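Local coordinates for protein putative NAD dependent dehydrogenase (Micromonospora echinospora, PDB 6NOR) that binds NAD and probably works as an NAD-dependent oxidoreductase in the biosynthesis of the antibiotic gentamicin, at residues 77-83 against 104-110; 116-120 against 196-201; 342-346 against 357-361. All coordinates share one frame; numbering follows the deposited sequence.

Interaction 1: residues 77-83 against 104-110; sequences LDEALAD and QVIAAGR
The Arg110 guanidinium lies with one face against Leu81, whose CD2 sits 4.2 Å above its plane and off toward the rim. Two backbone carbonyls, of Asp83 and Ala108, lie at its edge. Arg110 NH2 donates to Asp83 O at 2.9 Å; that oxygen is in the guanidinium plane, although the donor stands 58° out of the carbonyl plane. The same NH2 makes a weak, strongly bent bond to Leu81 O (2.7 Å), which comes from off the plane, while NH1 turns back to Ala108 O (3.0 Å), close to the plane. With NE bonded to Val86 O, the group is fixed in rotation by carbonyls on several sides. The contact joins two neighbouring helix-to-strand turns of a Rossmann fold: helix 77-81 precedes strand 86-91 of the parallel sheet, and helix 98-107 precedes strand 111-114. Helix 98-107 ends in a Schellman motif at Gly109, whose positive phi swings the chain so that Arg110 faces the other turn. At the far end, Gln104 reaches over with CG anti to its own N (chi1 -177°) and an extended chain. Leu77 CD2 meets Gln104 OE1 at 3.5 Å, coming from the opposite direction. Asp78 approaches the amide at about a right angle, OD1 lying 3.0 Å from Gln104 NE2 with carboxylate and amide planes 55° apart. Between these polar ends Leu81 CD2 touches Ala108 CB at 4.2 Å.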
ATOM      1  N   LEU A  77     -18.313  25.007  38.259  1.00 29.70           N
ATOM      2  CA  LEU A  77     -16.870  24.887  38.366  1.00 29.56           C
ATOM      3  C   LEU A  77     -16.374  25.196  39.780  1.00 36.39           C
ATOM      4  O   LEU A  77     -15.396  24.624  40.246  1.00 39.59           O
ATOM      5  CB  LEU A  77     -16.189  25.809  37.343  1.00 27.00           C
ATOM      6  CG  LEU A  77     -14.663  25.764  37.360  1.00 28.51           C
ATOM      7  CD1 LEU A  77     -14.185  24.365  37.004  1.00 25.71           C
ATOM      8  CD2 LEU A  77     -14.057  26.793  36.419  1.00 29.31           C
ATOM      9  N   ASP A  78     -17.072  26.086  40.473  1.00 39.07           N
ATOM     10  CA  ASP A  78     -16.636  26.532  41.788  1.00 39.15           C
ATOM     11  C   ASP A  78     -16.767  25.459  42.852  1.00 29.62           C
ATOM     12  O   ASP A  78     -16.015  25.456  43.818  1.00 27.22           O
ATOM     13  CB  ASP A  78     -17.417  27.775  42.209  1.00 49.44           C
ATOM     14  CG  ASP A  78     -16.728  29.060  41.786  1.00 61.12           C
ATOM     15  OD1 ASP A  78     -15.478  29.091  41.797  1.00 67.21           O
ATOM     16  OD2 ASP A  78     -17.430  30.034  41.432  1.00 64.75           O
ATOM     17  N   GLU A  79     -17.718  24.552  42.678  1.00 29.39           N
ATOM     18  CA  GLU A  79     -17.880  23.475  43.633  1.00 32.98           C
ATOM     19  C   GLU A  79     -16.642  22.567  43.600  1.00 32.69           C
ATOM     20  O   GLU A  79     -16.099  22.206  44.641  1.00 36.31           O
ATOM     21  CB  GLU A  79     -19.156  22.684  43.350  1.00 34.17           C
ATOM     22  CG  GLU A  79     -19.465  21.659  44.418  1.00 38.25           C
ATOM     23  CD  GLU A  79     -20.836  21.030  44.272  1.00 44.98           C
ATOM     24  OE1 GLU A  79     -21.235  20.267  45.172  1.00 51.81           O
ATOM     25  OE2 GLU A  79     -21.514  21.288  43.262  1.00 46.26           O
ATOM     26  N   ALA A  80     -16.176  22.243  42.398  1.00 30.23           N
ATOM     27  CA  ALA A  80     -15.002  21.394  42.233  1.00 27.29           C
ATOM     28  C   ALA A  80     -13.744  22.087  42.718  1.00 28.55           C
ATOM     29  O   ALA A  80     -12.832  21.439  43.221  1.00 32.97           O
ATOM     30  CB  ALA A  80     -14.836  20.981  40.763  1.00 25.41           C
ATOM     31  N   LEU A  81     -13.684  23.402  42.541  1.00 26.65           N
ATOM     32  CA  LEU A  81     -12.516  24.165  42.941  1.00 23.65           C
ATOM     33  C   LEU A  81     -12.524  24.410  44.457  1.00 30.27           C
ATOM     34  O   LEU A  81     -11.534  24.859  45.025  1.00 31.07           O
ATOM     35  CB  LEU A  81     -12.461  25.495  42.199  1.00 22.01           C
ATOM     36  CG  LEU A  81     -12.140  25.418  40.699  1.00 27.11           C
ATOM     37  CD1 LEU A  81     -12.329  26.776  40.021  1.00 27.90           C
ATOM     38  CD2 LEU A  81     -10.726  24.898  40.461  1.00 23.53           C
ATOM     39  N   ALA A  82     -13.647  24.121  45.103  1.00 30.83           N
ATOM     40  CA  ALA A  82     -13.733  24.254  46.552  1.00 34.65           C
ATOM     41  C   ALA A  82     -13.190  22.992  47.207  1.00 40.32           C
ATOM     42  O   ALA A  82     -12.988  22.939  48.414  1.00 45.10           O
ATOM     43  CB  ALA A  82     -15.152  24.511  46.984  1.00 29.80           C
ATOM     44  N   ASP A  83     -12.961  21.979  46.384  1.00 37.92           N
ATOM     45  CA  ASP A  83     -12.373  20.730  46.825  1.00 31.61           C
ATOM     46  C   ASP A  83     -10.863  20.876  46.814  1.00 31.34           C
ATOM     47  O   ASP A  83     -10.249  20.912  45.759  1.00 33.90           O
ATOM     48  CB  ASP A  83     -12.825  19.595  45.913  1.00 34.59           C
ATOM     49  CG  ASP A  83     -12.317  18.227  46.349  1.00 35.11           C
ATOM     50  OD1 ASP A  83     -11.314  18.143  47.083  1.00 35.05           O
ATOM     51  OD2 ASP A  83     -12.915  17.221  45.905  1.00 33.82           O
ATOM     52  N   GLN A 104      -9.852  31.004  35.445  1.00 18.42           N
ATOM     53  CA  GLN A 104     -10.383  30.797  36.788  1.00 26.96           C
ATOM     54  C   GLN A 104      -9.687  29.621  37.505  1.00 24.34           C
ATOM     55  O   GLN A 104      -9.432  29.680  38.699  1.00 25.53           O
ATOM     56  CB  GLN A 104     -11.883  30.563  36.715  1.00 31.81           C
ATOM     57  CG  GLN A 104     -12.557  30.404  38.051  1.00 41.55           C
ATOM     58  CD  GLN A 104     -14.029  30.080  37.913  1.00 48.48           C
ATOM     59  OE1 GLN A 104     -14.622  30.250  36.838  1.00 46.95           O
ATOM     60  NE2 GLN A 104     -14.631  29.607  39.002  1.00 45.11           N
ATOM     61  N   VAL A 105      -9.376  28.564  36.767  1.00 18.41           N
ATOM     62  CA  VAL A 105      -8.663  27.424  37.328  1.00 18.39           C
ATOM     63  C   VAL A 105      -7.267  27.827  37.769  1.00 20.86           C
ATOM     64  O   VAL A 105      -6.797  27.435  38.822  1.00 27.10           O
ATOM     65  CB  VAL A 105      -8.558  26.268  36.306  1.00 18.86           C
ATOM     66  CG1 VAL A 105      -7.591  25.206  36.788  1.00 18.75           C
ATOM     67  CG2 VAL A 105      -9.930  25.665  36.054  1.00 18.30           C
ATOM     68  N   ILE A 106      -6.608  28.622  36.943  1.00 21.86           N
ATOM     69  CA  ILE A 106      -5.287  29.114  37.239  1.00 18.34           C
ATOM     70  C   ILE A 106      -5.305  30.067  38.430  1.00 23.66           C
ATOM     71  O   ILE A 106      -4.438  30.018  39.278  1.00 18.49           O
ATOM     72  CB  ILE A 106      -4.692  29.805  36.009  1.00 18.60           C
ATOM     73  CG1 ILE A 106      -4.282  28.738  34.985  1.00 23.56           C
ATOM     74  CG2 ILE A 106      -3.505  30.671  36.384  1.00 18.29           C
ATOM     75  CD1 ILE A 106      -3.921  29.297  33.635  1.00 18.11           C
ATOM     76  N   ALA A 107      -6.310  30.924  38.496  1.00 28.75           N
ATOM     77  CA  ALA A 107      -6.389  31.900  39.575  1.00 25.62           C
ATOM     78  C   ALA A 107      -6.622  31.201  40.920  1.00 28.51           C
ATOM     79  O   ALA A 107      -6.195  31.687  41.965  1.00 28.77           O
ATOM     80  CB  ALA A 107      -7.481  32.911  39.294  1.00 18.67           C
ATOM     81  N   ALA A 108      -7.265  30.039  40.875  1.00 27.68           N
ATOM     82  CA  ALA A 108      -7.533  29.244  42.071  1.00 18.77           C
ATOM     83  C   ALA A 108      -6.337  28.374  42.416  1.00 27.86           C
ATOM     84  O   ALA A 108      -6.402  27.545  43.319  1.00 28.75           O
ATOM     85  CB  ALA A 108      -8.773  28.377  41.872  1.00 18.76           C
ATOM     86  N   GLY A 109      -5.254  28.551  41.670  1.00 22.55           N
ATOM     87  CA  GLY A 109      -3.997  27.885  41.953  1.00 21.01           C
ATOM     88  C   GLY A 109      -3.919  26.435  41.535  1.00 23.32           C
ATOM     89  O   GLY A 109      -3.190  25.655  42.126  1.00 29.63           O
ATOM     90  N   ARG A 110      -4.668  26.069  40.508  1.00 20.18           N
ATOM     91  CA  ARG A 110      -4.650  24.694  40.011  1.00 21.27           C
ATOM     92  C   ARG A 110      -3.912  24.532  38.692  1.00 23.13           C
ATOM     93  O   ARG A 110      -3.929  25.414  37.838  1.00 18.25           O
ATOM     94  CB  ARG A 110      -6.072  24.185  39.841  1.00 22.77           C
ATOM     95  CG  ARG A 110      -6.547  23.354  40.970  1.00 26.57           C
ATOM     96  CD  ARG A 110      -6.759  24.184  42.214  1.00 33.35           C
ATOM     97  NE  ARG A 110      -7.717  23.513  43.076  1.00 34.17           N
ATOM     98  CZ  ARG A 110      -8.437  24.113  44.002  1.00 29.72           C
ATOM     99  NH1 ARG A 110      -8.302  25.409  44.196  1.00 28.70           N
ATOM    100  NH2 ARG A 110      -9.296  23.415  44.724  1.00 27.24           N
TER

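Interaction 2: residues 116-120 against 196-201; sequences KPLVL and TDLGWH. With NAD (nicotinamide-adenine-dinucleotide), chain G.
Lys116 and Trp200 lie antiparallel, the aliphatic part of the lysine running over one face of the indole. Lys116 CB stands 4.0 Å from the centroid of the five-membered ring, only 14° off its normal, a CH-pi contact. Pro117, which follows a cis peptide bond, continues it: Pro117 CA lies over the six-membered ring on the same face, and its CB reaches Trp200 CE3 at 3.5 Å. Further along, Leu118 N comes to 3.5 Å from Trp200 CH2. A chi1 of 180° points the Trp200 indole away from its own backbone nitrogen and under the whole Lys-Pro-Leu run; a serine here would probably open a gap under that run and leave the lysine chain freer to turn. The Lys-Pro pair closes the Glu-Lys-Pro sequence familiar in Gfo/Idh/MocA dehydrogenases. Bends at chi2 and chi3 carry Lys116 away from the indole and across His201 at about a right angle. Its NZ makes a weak bond to His201 NE2 and a weak salt bridge to Asp197 OD1 (3.4 Å), a carboxylate whose OD2 is bonded to Trp253. The NAD carboxamide N7N meets the His201 edge in plane, and the ribose O2D donates to Lys116 O at 2.8 Å. Thus one residue grips the cofactor through its backbone, while its amine, held by weak bonds to His201 and Asp197, rests 3.9 Å (NZ to C4N) from the nicotinamide carbon that exchanges hydride.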
ATOM      1  N   LYS A 116      -7.023  21.625  22.736  1.00 22.86           N
ATOM      2  CA  LYS A 116      -6.962  22.348  21.477  1.00 19.27           C
ATOM      3  C   LYS A 116      -8.349  22.886  21.084  1.00 23.36           C
ATOM      4  O   LYS A 116      -9.347  22.203  21.261  1.00 26.07           O
ATOM      5  CB  LYS A 116      -6.435  21.401  20.390  1.00 22.55           C
ATOM      6  CG  LYS A 116      -7.233  21.519  19.121  1.00 31.37           C
ATOM      7  CD  LYS A 116      -7.568  20.220  18.569  1.00 29.95           C
ATOM      8  CE  LYS A 116      -8.952  20.178  17.962  1.00 33.72           C
ATOM      9  NZ  LYS A 116      -9.156  18.808  17.401  1.00 43.99           N
ATOM     10  N   PRO A 117      -8.420  24.118  20.568  1.00 24.35           N
ATOM     11  CA  PRO A 117      -7.328  25.089  20.509  1.00 25.68           C
ATOM     12  C   PRO A 117      -7.190  25.764  21.858  1.00 32.23           C
ATOM     13  O   PRO A 117      -8.211  25.965  22.508  1.00 34.56           O
ATOM     14  CB  PRO A 117      -7.785  26.076  19.426  1.00 22.49           C
ATOM     15  CG  PRO A 117      -9.264  26.035  19.496  1.00 21.85           C
ATOM     16  CD  PRO A 117      -9.645  24.633  19.933  1.00 20.26           C
ATOM     17  N   LEU A 118      -5.970  26.068  22.286  1.00 36.25           N
ATOM     18  CA  LEU A 118      -5.751  26.612  23.628  1.00 29.16           C
ATOM     19  C   LEU A 118      -6.741  27.744  23.884  1.00 24.62           C
ATOM     20  O   LEU A 118      -7.628  27.610  24.705  1.00 17.86           O
ATOM     21  CB  LEU A 118      -4.307  27.103  23.799  1.00 26.48           C
ATOM     22  CG  LEU A 118      -3.979  27.620  25.199  1.00 27.63           C
ATOM     23  CD1 LEU A 118      -4.258  26.544  26.184  1.00 27.37           C
ATOM     24  CD2 LEU A 118      -2.528  28.095  25.347  1.00 27.33           C
ATOM     25  N   VAL A 119      -6.596  28.827  23.133  1.00 21.76           N
ATOM     26  CA  VAL A 119      -7.498  29.963  23.160  1.00 20.62           C
ATOM     27  C   VAL A 119      -7.661  30.474  21.733  1.00 24.87           C
ATOM     28  O   VAL A 119      -7.109  29.905  20.809  1.00 22.51           O
ATOM     29  CB  VAL A 119      -6.955  31.084  24.024  1.00 22.34           C
ATOM     30  CG1 VAL A 119      -7.002  30.687  25.509  1.00 21.62           C
ATOM     31  CG2 VAL A 119      -5.554  31.402  23.578  1.00 17.89           C
ATOM     32  N   LEU A 120      -8.401  31.560  21.544  1.00 29.27           N
ATOM     33  CA  LEU A 120      -8.686  32.005  20.186  1.00 27.71           C
ATOM     34  C   LEU A 120      -8.006  33.314  19.801  1.00 29.86           C
ATOM     35  O   LEU A 120      -8.343  33.909  18.792  1.00 37.29           O
ATOM     36  CB  LEU A 120     -10.196  32.126  19.996  1.00 27.52           C
ATOM     37  CG  LEU A 120     -10.918  30.798  20.258  1.00 25.28           C
ATOM     38  CD1 LEU A 120     -12.425  31.021  20.405  1.00 23.84           C
ATOM     39  CD2 LEU A 120     -10.579  29.767  19.157  1.00 23.30           C
ATOM     40  N   THR A 196      -9.249  25.939  12.320  1.00 17.98           N
ATOM     41  CA  THR A 196      -9.002  25.983  13.745  1.00 17.93           C
ATOM     42  C   THR A 196      -9.005  24.583  14.338  1.00 17.88           C
ATOM     43  O   THR A 196      -8.171  24.236  15.153  1.00 20.76           O
ATOM     44  CB  THR A 196     -10.067  26.836  14.462  1.00 19.72           C
ATOM     45  OG1 THR A 196     -10.052  28.143  13.904  1.00 24.13           O
ATOM     46  CG2 THR A 196      -9.798  26.913  15.971  1.00 17.92           C
ATOM     47  N   ASP A 197      -9.984  23.792  13.935  1.00 17.90           N
ATOM     48  CA  ASP A 197     -10.242  22.487  14.538  1.00 17.86           C
ATOM     49  C   ASP A 197      -9.149  21.484  14.148  1.00 20.92           C
ATOM     50  O   ASP A 197      -8.625  20.790  14.992  1.00 21.88           O
ATOM     51  CB  ASP A 197     -11.625  22.001  14.105  1.00 17.90           C
ATOM     52  CG  ASP A 197     -11.991  20.644  14.673  1.00 29.84           C
ATOM     53  OD1 ASP A 197     -11.682  20.372  15.847  1.00 35.72           O
ATOM     54  OD2 ASP A 197     -12.596  19.837  13.935  1.00 30.07           O
ATOM     55  N   LEU A 198      -8.815  21.426  12.859  1.00 17.85           N
ATOM     56  CA  LEU A 198      -7.844  20.470  12.337  1.00 17.82           C
ATOM     57  C   LEU A 198      -6.517  21.157  12.078  1.00 17.81           C
ATOM     58  O   LEU A 198      -5.454  20.565  12.223  1.00 17.77           O
ATOM     59  CB  LEU A 198      -8.347  19.818  11.044  1.00 17.87           C
ATOM     60  CG  LEU A 198      -9.716  19.148  11.128  1.00 17.88           C
ATOM     61  CD1 LEU A 198     -10.112  18.591   9.788  1.00 17.94           C
ATOM     62  CD2 LEU A 198      -9.745  18.052  12.165  1.00 17.82           C
ATOM     63  N   GLY A 199      -6.596  22.423  11.698  1.00 17.85           N
ATOM     64  CA  GLY A 199      -5.420  23.181  11.349  1.00 17.85           C
ATOM     65  C   GLY A 199      -4.540  23.376  12.553  1.00 17.79           C
ATOM     66  O   GLY A 199      -3.343  23.515  12.404  1.00 22.96           O
ATOM     67  N   TRP A 200      -5.125  23.396  13.744  1.00 17.77           N
ATOM     68  CA  TRP A 200      -4.319  23.415  14.949  1.00 17.72           C
ATOM     69  C   TRP A 200      -3.277  22.299  14.920  1.00 20.20           C
ATOM     70  O   TRP A 200      -2.091  22.542  15.111  1.00 18.25           O
ATOM     71  CB  TRP A 200      -5.169  23.269  16.219  1.00 17.71           C
ATOM     72  CG  TRP A 200      -4.294  23.295  17.432  1.00 24.38           C
ATOM     73  CD1 TRP A 200      -3.551  22.261  17.941  1.00 17.63           C
ATOM     74  CD2 TRP A 200      -4.019  24.417  18.257  1.00 17.68           C
ATOM     75  NE1 TRP A 200      -2.847  22.674  19.027  1.00 17.61           N
ATOM     76  CE2 TRP A 200      -3.123  23.998  19.250  1.00 17.64           C
ATOM     77  CE3 TRP A 200      -4.463  25.740  18.265  1.00 18.25           C
ATOM     78  CZ2 TRP A 200      -2.652  24.845  20.228  1.00 23.86           C
ATOM     79  CZ3 TRP A 200      -4.001  26.577  19.235  1.00 20.88           C
ATOM     80  CH2 TRP A 200      -3.105  26.132  20.210  1.00 22.90           C
ATOM     81  N   HIS A 201      -3.736  21.074  14.697  1.00 17.67           N
ATOM     82  CA  HIS A 201      -2.844  19.928  14.666  1.00 17.63           C
ATOM     83  C   HIS A 201      -1.880  19.952  13.524  1.00 17.65           C
ATOM     84  O   HIS A 201      -0.718  19.603  13.675  1.00 25.02           O
ATOM     85  CB  HIS A 201      -3.638  18.652  14.571  1.00 17.62           C
ATOM     86  CG  HIS A 201      -4.450  18.370  15.778  1.00 17.60           C
ATOM     87  ND1 HIS A 201      -3.881  18.180  17.014  1.00 17.57           N
ATOM     88  CD2 HIS A 201      -5.782  18.227  15.947  1.00 17.62           C
ATOM     89  CE1 HIS A 201      -4.826  17.923  17.894  1.00 17.56           C
ATOM     90  NE2 HIS A 201      -5.989  17.949  17.271  1.00 23.26           N
TER
HETATM   91  PA  NAD G 401     -18.526  18.026  22.939  1.00 22.83           P
HETATM   92  O1A NAD G 401     -19.647  18.897  22.323  1.00 25.09           O
HETATM   93  O2A NAD G 401     -18.672  16.579  22.653  1.00 19.78           O
HETATM   94  O5B NAD G 401     -18.520  18.224  24.496  1.00 20.72           O
HETATM   95  C5B NAD G 401     -18.529  19.542  25.014  1.00 20.65           C
HETATM   96  C4B NAD G 401     -18.994  19.409  26.489  1.00 23.14           C
HETATM   97  O4B NAD G 401     -18.769  20.508  27.151  1.00 26.85           O
HETATM   98  C3B NAD G 401     -20.492  19.208  26.514  1.00 26.04           C
HETATM   99  O3B NAD G 401     -20.765  18.167  27.352  1.00 28.71           O
HETATM  100  C2B NAD G 401     -21.047  20.542  27.083  1.00 23.04           C
HETATM  101  O2B NAD G 401     -22.287  20.255  27.826  1.00 24.52           O
HETATM  102  C1B NAD G 401     -20.127  20.885  27.890  1.00 22.62           C
HETATM  103  N9A NAD G 401     -20.063  22.315  28.130  1.00 20.72           N
HETATM  104  C8A NAD G 401     -20.348  23.347  27.312  1.00 18.23           C
HETATM  105  N7A NAD G 401     -20.084  24.493  27.987  1.00 21.37           N
HETATM  106  C5A NAD G 401     -19.645  24.169  29.205  1.00 18.28           C
HETATM  107  C6A NAD G 401     -19.260  24.924  30.273  1.00 19.03           C
HETATM  108  N6A NAD G 401     -19.220  26.298  30.352  1.00 18.45           N
HETATM  109  N1A NAD G 401     -18.844  24.340  31.387  1.00 18.93           N
HETATM  110  C2A NAD G 401     -18.824  22.988  31.483  1.00 18.29           C
HETATM  111  N3A NAD G 401     -19.217  22.238  30.425  1.00 22.33           N
HETATM  112  C4A NAD G 401     -19.620  22.822  29.291  1.00 19.76           C
HETATM  113  O3  NAD G 401     -17.180  18.564  22.387  1.00 34.85           O
HETATM  114  PN  NAD G 401     -15.770  17.823  22.344  1.00 17.82           P
HETATM  115  O1N NAD G 401     -15.487  16.965  23.534  1.00 17.80           O
HETATM  116  O2N NAD G 401     -15.655  17.026  21.057  1.00 20.96           O
HETATM  117  O5D NAD G 401     -14.698  18.977  22.315  1.00 19.87           O
HETATM  118  C5D NAD G 401     -14.331  19.659  23.499  1.00 17.83           C
HETATM  119  C4D NAD G 401     -12.912  20.239  23.328  1.00 17.80           C
HETATM  120  O4D NAD G 401     -12.031  19.326  23.036  1.00 18.71           O
HETATM  121  C3D NAD G 401     -12.877  21.234  22.129  1.00 21.73           C
HETATM  122  O3D NAD G 401     -12.123  22.257  22.454  1.00 20.39           O
HETATM  123  C2D NAD G 401     -12.287  20.399  20.973  1.00 19.41           C
HETATM  124  O2D NAD G 401     -11.630  21.307  19.990  1.00 21.38           O
HETATM  125  C1D NAD G 401     -11.433  19.616  21.569  1.00 19.37           C
HETATM  126  N1N NAD G 401     -11.241  18.378  20.874  1.00 23.31           N
HETATM  127  C2N NAD G 401      -9.955  17.857  20.792  1.00 22.28           C
HETATM  128  C3N NAD G 401      -9.707  16.654  20.127  1.00 22.81           C
HETATM  129  C7N NAD G 401      -8.252  16.160  20.062  1.00 26.56           C
HETATM  130  O7N NAD G 401      -7.980  15.200  19.441  1.00 31.44           O
HETATM  131  N7N NAD G 401      -7.237  16.894  20.735  1.00 26.81           N
HETATM  132  C4N NAD G 401     -10.724  15.950  19.523  1.00 18.04           C
HETATM  133  C5N NAD G 401     -12.019  16.461  19.610  1.00 22.35           C
HETATM  134  C6N NAD G 401     -12.272  17.684  20.288  1.00 24.26           C

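Interaction 3: residues 342-346 against 357-361; sequences ETLEA and VEMNA
Met359 reaches from the C-terminal tail onto helix 334-353, where its sulfur rests on Ala346 and its methyl on Thr343. The path is folded. CB points toward the helix, and CG lies beside the backbone N, anti to the carbonyl carbon (chi1 -48°); these two atoms form the stem and stay back from the helical residues. Bends at chi2 (-86°) and chi3 (-72°) then turn the chain along the helix surface. Met359 SD touches Ala346 CB at 3.5 Å. The Met359 side chain runs roughly perpendicular to that of Thr343, its CE lying 3.9 Å from both Thr343 CA and Thr343 OG1, and CE also comes to 4.0 Å of Glu342 O. Thr343 OG1 is satisfied within its own helix by Ala339 O, and the methyl packs beside it. Val357 meets the same alanine from another direction, its CG1 4.0 Å from Ala346 CB and its CG2 beside Ala346 O. Strand 357-358 is an edge strand of the mixed sheet and is bonded through its backbone to strand 215-223, so the arrangement is that of a helix-to-strand turn laying the tail of the chain back across its last long helix. The carboxylate end of Glu342 comes against the poorly ordered terminal Ala361, where details are doubtful; Glu342 OE1 has a long, weak ion pair with Arg126. Chemically, then, the two segments adhere mainly through thioether, methyl and isopropyl surfaces without hydrogen bonds between them, and the backbone bonds of Val357 and Met359 to strand 215-223 hold the tail in place beside the helix.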
ATOM      1  N   GLU A 342      -0.737  32.158  16.624  1.00 17.79           N
ATOM      2  CA  GLU A 342      -0.500  33.294  15.747  1.00 33.76           C
ATOM      3  C   GLU A 342      -0.391  32.873  14.288  1.00 28.79           C
ATOM      4  O   GLU A 342      -0.763  33.636  13.400  1.00 27.03           O
ATOM      5  CB  GLU A 342       0.738  34.090  16.162  1.00 44.77           C
ATOM      6  CG  GLU A 342       1.932  33.302  16.562  1.00 58.81           C
ATOM      7  CD  GLU A 342       2.824  34.086  17.515  1.00 74.39           C
ATOM      8  OE1 GLU A 342       2.298  34.964  18.230  1.00 80.66           O
ATOM      9  OE2 GLU A 342       4.049  33.838  17.542  1.00 85.43           O
ATOM     10  N   THR A 343       0.078  31.657  14.040  1.00 21.96           N
ATOM     11  CA  THR A 343       0.046  31.140  12.689  1.00 17.84           C
ATOM     12  C   THR A 343      -1.382  31.064  12.179  1.00 17.89           C
ATOM     13  O   THR A 343      -1.664  31.507  11.075  1.00 17.94           O
ATOM     14  CB  THR A 343       0.683  29.766  12.577  1.00 25.69           C
ATOM     15  OG1 THR A 343       2.039  29.829  13.041  1.00 24.76           O
ATOM     16  CG2 THR A 343       0.697  29.358  11.108  1.00 22.16           C
ATOM     17  N   LEU A 344      -2.296  30.552  12.997  1.00 17.87           N
ATOM     18  CA  LEU A 344      -3.693  30.447  12.568  1.00 17.92           C
ATOM     19  C   LEU A 344      -4.341  31.809  12.374  1.00 21.99           C
ATOM     20  O   LEU A 344      -5.162  31.989  11.469  1.00 25.63           O
ATOM     21  CB  LEU A 344      -4.527  29.649  13.573  1.00 17.89           C
ATOM     22  CG  LEU A 344      -4.202  28.167  13.779  1.00 19.01           C
ATOM     23  CD1 LEU A 344      -5.171  27.558  14.780  1.00 17.83           C
ATOM     24  CD2 LEU A 344      -4.268  27.437  12.467  1.00 17.87           C
ATOM     25  N   GLU A 345      -4.004  32.765  13.232  1.00 17.96           N
ATOM     26  CA  GLU A 345      -4.577  34.095  13.095  1.00 33.54           C
ATOM     27  C   GLU A 345      -4.034  34.737  11.818  1.00 28.72           C
ATOM     28  O   GLU A 345      -4.770  35.378  11.087  1.00 29.85           O
ATOM     29  CB  GLU A 345      -4.287  34.954  14.335  1.00 45.76           C
ATOM     30  CG  GLU A 345      -4.117  36.451  14.070  1.00 64.32           C
ATOM     31  CD  GLU A 345      -5.445  37.194  13.997  1.00 80.03           C
ATOM     32  OE1 GLU A 345      -6.499  36.525  14.099  1.00 84.96           O
ATOM     33  OE2 GLU A 345      -5.439  38.437  13.825  1.00 89.42           O
ATOM     34  N   ALA A 346      -2.759  34.512  11.528  1.00 20.54           N
ATOM     35  CA  ALA A 346      -2.168  35.014  10.297  1.00 19.41           C
ATOM     36  C   ALA A 346      -2.824  34.376   9.079  1.00 21.33           C
ATOM     37  O   ALA A 346      -3.124  35.056   8.111  1.00 25.40           O
ATOM     38  CB  ALA A 346      -0.678  34.769  10.282  1.00 18.02           C
ATOM     39  N   VAL A 357       0.807  37.062   4.395  1.00 25.29           N
ATOM     40  CA  VAL A 357       0.910  37.804   5.655  1.00 18.26           C
ATOM     41  C   VAL A 357       2.268  37.523   6.300  1.00 25.30           C
ATOM     42  O   VAL A 357       2.595  36.382   6.610  1.00 25.75           O
ATOM     43  CB  VAL A 357      -0.267  37.441   6.621  1.00 18.23           C
ATOM     44  CG1 VAL A 357      -0.061  38.007   8.014  1.00 20.81           C
ATOM     45  CG2 VAL A 357      -1.611  37.929   6.052  1.00 18.31           C
ATOM     46  N   GLU A 358       3.073  38.568   6.461  1.00 31.09           N
ATOM     47  CA  GLU A 358       4.373  38.471   7.123  1.00 30.29           C
ATOM     48  C   GLU A 358       4.207  38.281   8.615  1.00 31.74           C
ATOM     49  O   GLU A 358       3.451  38.998   9.242  1.00 28.20           O
ATOM     50  CB  GLU A 358       5.207  39.724   6.864  1.00 39.63           C
ATOM     51  CG  GLU A 358       5.465  40.005   5.398  1.00 50.93           C
ATOM     52  CD  GLU A 358       6.439  39.020   4.782  1.00 62.84           C
ATOM     53  OE1 GLU A 358       7.407  38.632   5.473  1.00 72.19           O
ATOM     54  OE2 GLU A 358       6.231  38.627   3.612  1.00 64.63           O
ATOM     55  N   MET A 359       4.897  37.303   9.182  1.00 38.90           N
ATOM     56  CA  MET A 359       4.881  37.113  10.626  1.00 46.70           C
ATOM     57  C   MET A 359       5.947  37.978  11.249  1.00 55.52           C
ATOM     58  O   MET A 359       6.804  38.526  10.564  1.00 57.89           O
ATOM     59  CB  MET A 359       5.129  35.658  11.019  1.00 45.79           C
ATOM     60  CG  MET A 359       4.304  34.671  10.253  1.00 47.31           C
ATOM     61  SD  MET A 359       2.704  34.430  10.993  1.00 44.74           S
ATOM     62  CE  MET A 359       3.163  33.491  12.441  1.00 28.43           C
ATOM     63  N   ASN A 360       5.901  38.075  12.563  1.00 66.34           N
ATOM     64  CA  ASN A 360       6.905  38.824  13.286  1.00 76.95           C
ATOM     65  C   ASN A 360       6.951  38.305  14.719  1.00 85.27           C
ATOM     66  O   ASN A 360       7.994  38.334  15.374  1.00 89.16           O
ATOM     67  CB  ASN A 360       6.595  40.326  13.234  1.00 76.64           C
ATOM     68  N   ALA A 361       5.817  37.788  15.180  1.00 86.14           N
ATOM     69  CA  ALA A 361       5.648  37.401  16.576  1.00 86.04           C
ATOM     70  C   ALA A 361       6.464  36.166  16.951  1.00 84.71           C
ATOM     71  O   ALA A 361       6.626  35.854  18.136  1.00 82.60           O
ATOM     72  CB  ALA A 361       4.178  37.170  16.873  1.00 88.69           C
TER

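In the fold
From the N terminus, interaction 1 comes first, closing a loop inside the nucleotide-binding part that contains strand 86-91 and most of helix 98-107. A few residues later interaction 2 opens; it closes the longest loop, from the Rossmann fold into the C-terminal domain, and so joins the two at the cofactor. Interaction 3 is the last and shortest, binding the end of the chain to helix 334-353 and the mixed sheet. The three follow in series, none nested or crossed. Interaction 1 stands apart, its centre 24 Å from that of interaction 2, whereas interactions 2 and 3 touch: Leu344 CD1 packs on Trp200 CE3 at 4.0 Å, so helix 334-353 backs the indole.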